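PDB 4ZV9: uncharacterized protein from Escherichia coli O157:H7, which is of unknown function but belongs to the dienelactone hydrolase family and is probably an alpha/beta-hydrolase acting on ester or lactone bonds. Local coordinates for residues K41-V46 and A68-L73. Numbering follows the deposited sequence.
Sequences KTPAVV and AGYIAL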
loop_
_atom_site.group_PDB
_atom_site.type_symbol
_atom_site.label_atom_id
_atom_site.label_comp_id
_atom_site.label_asym_id
_atom_site.label_seq_id
_atom_site.Cartn_x
_atom_site.Cartn_y
_atom_site.Cartn_z
ATOM N N LYS A 41 21.416 6.664 1.449
ATOM C CA LYS A 41 20.376 5.747 1.017
ATOM C C LYS A 41 19.162 5.856 1.948
ATOM O O LYS A 41 19.288 6.083 3.153
ATOM C CB LYS A 41 20.884 4.309 0.993
ATOM C CG LYS A 41 21.872 3.991 -0.130
ATOM C CD LYS A 41 22.473 2.602 0.098
ATOM C CE LYS A 41 23.237 2.084 -1.096
ATOM N NZ LYS A 41 22.338 1.663 -2.205
ATOM N N THR A 42 17.976 5.699 1.371
ATOM C CA THR A 42 16.718 5.874 2.084
ATOM C C THR A 42 15.860 4.603 1.961
ATOM O O THR A 42 15.845 3.981 0.910
ATOM C CB THR A 42 15.954 7.069 1.444
ATOM O OG1 THR A 42 16.817 8.218 1.367
ATOM C CG2 THR A 42 14.701 7.443 2.223
ATOM N N PRO A 43 15.116 4.230 3.023
ATOM C CA PRO A 43 14.218 3.075 2.902
ATOM C C PRO A 43 13.051 3.372 1.946
ATOM O O PRO A 43 12.733 4.546 1.683
ATOM C CB PRO A 43 13.691 2.866 4.334
ATOM C CG PRO A 43 14.481 3.785 5.213
ATOM C CD PRO A 43 15.004 4.883 4.340
ATOM N N ALA A 44 12.413 2.326 1.450
ATOM C CA ALA A 44 11.341 2.465 0.475
ATOM C C ALA A 44 10.007 1.858 0.934
ATOM O O ALA A 44 9.973 0.947 1.749
ATOM C CB ALA A 44 11.767 1.816 -0.829
ATOM N N VAL A 45 8.920 2.380 0.370
ATOM C CA VAL A 45 7.583 1.882 0.628
ATOM C C VAL A 45 6.851 1.778 -0.685
ATOM O O VAL A 45 6.835 2.742 -1.476
ATOM C CB VAL A 45 6.801 2.821 1.545
ATOM C CG1 VAL A 45 5.366 2.339 1.707
ATOM C CG2 VAL A 45 7.487 2.941 2.896
ATOM N N VAL A 46 6.277 0.607 -0.950
ATOM C CA VAL A 46 5.427 0.436 -2.118
ATOM C C VAL A 46 4.004 0.781 -1.645
ATOM O O VAL A 46 3.552 0.292 -0.611
ATOM C CB VAL A 46 5.494 -0.994 -2.687
ATOM C CG1 VAL A 46 4.419 -1.231 -3.741
ATOM C CG2 VAL A 46 6.875 -1.246 -3.271
ATOM N N ALA A 68 7.196 11.996 4.912
ATOM C CA ALA A 68 7.585 11.332 6.152
ATOM C C ALA A 68 9.029 10.820 6.109
ATOM O O ALA A 68 9.519 10.308 7.107
ATOM C CB ALA A 68 6.615 10.201 6.481
ATOM N N GLY A 69 9.688 10.917 4.949
ATOM C CA GLY A 69 11.101 10.540 4.806
ATOM C C GLY A 69 11.436 9.241 4.077
ATOM O O GLY A 69 12.557 8.765 4.166
ATOM N N TYR A 70 10.501 8.682 3.315
ATOM C CA TYR A 70 10.751 7.422 2.592
ATOM C C TYR A 70 10.593 7.581 1.087
ATOM O O TYR A 70 9.906 8.505 0.626
ATOM C CB TYR A 70 9.798 6.351 3.086
ATOM C CG TYR A 70 9.814 6.225 4.599
ATOM C CD1 TYR A 70 10.873 5.620 5.245
ATOM C CD2 TYR A 70 8.791 6.764 5.374
ATOM C CE1 TYR A 70 10.911 5.524 6.635
ATOM C CE2 TYR A 70 8.813 6.676 6.758
ATOM C CZ TYR A 70 9.880 6.053 7.387
ATOM O OH TYR A 70 9.916 5.969 8.768
ATOM N N ILE A 71 11.237 6.706 0.316
ATOM C CA ILE A 71 11.025 6.692 -1.141
ATOM C C ILE A 71 9.750 5.896 -1.360
ATOM O O ILE A 71 9.671 4.754 -0.946
ATOM C CB ILE A 71 12.167 6.018 -1.926
ATOM C CG1 ILE A 71 13.469 6.791 -1.708
ATOM C CG2 ILE A 71 11.827 6.011 -3.416
ATOM C CD1 ILE A 71 14.705 6.075 -2.207
ATOM N N ALA A 72 8.763 6.498 -2.021
ATOM C CA ALA A 72 7.498 5.835 -2.260
ATOM C C ALA A 72 7.314 5.527 -3.740
ATOM O O ALA A 72 7.612 6.362 -4.597
ATOM C CB ALA A 72 6.363 6.715 -1.762
ATOM N N LEU A 73 6.853 4.318 -4.035
ATOM C CA LEU A 73 6.538 3.929 -5.401
ATOM C C LEU A 73 5.113 3.400 -5.436
ATOM O O LEU A 73 4.783 2.449 -4.719
ATOM C CB LEU A 73 7.489 2.867 -5.905
ATOM C CG LEU A 73 7.164 2.289 -7.286
ATOM C CD1 LEU A 73 7.119 3.356 -8.382
ATOM C CD2 LEU A 73 8.183 1.235 -7.656
#
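P43 meets the ring of Y70 at its edge. P43 CB lies near the ring plane, 4.0 Å from Y70 CD1. With Y70 CG anti to the carbonyl carbon (chi1 -52°), the ring reaches P43. V45 CG2 lies 4.1 Å from Y70 CB, and the two side chains are skewed to each other. L238 touches P43, V45 and Y70. T42 CG2, anti to its backbone N, sits 3.2 Å from G69 O. I71 lies on the sheet face that also carries A44, V46 and L73; V45 and A72 point to the opposite face. I71 CD1 reaches back along the neighbouring strand to T42 CB, at 4.0 Å. Helix 100-116 packs on A44, V46 and L73, whereas F234 of helix 220-237 touches V45.

The backbones pair as parallel strands. I71 N donates to P43 O at 3.0 Å. V45 N donates to I71 O at 2.8 Å, and L73 N to V45 O at 3.0 Å. Helix 56-67 connects the strands in a beta-alpha-beta unit and ends in a Schellman motif at G69, with positive phi. All three hydrogen bonds across the contact are thus backbone to backbone and satisfy buried amides, while apolar side chains pack the central sheet against helices on its two faces.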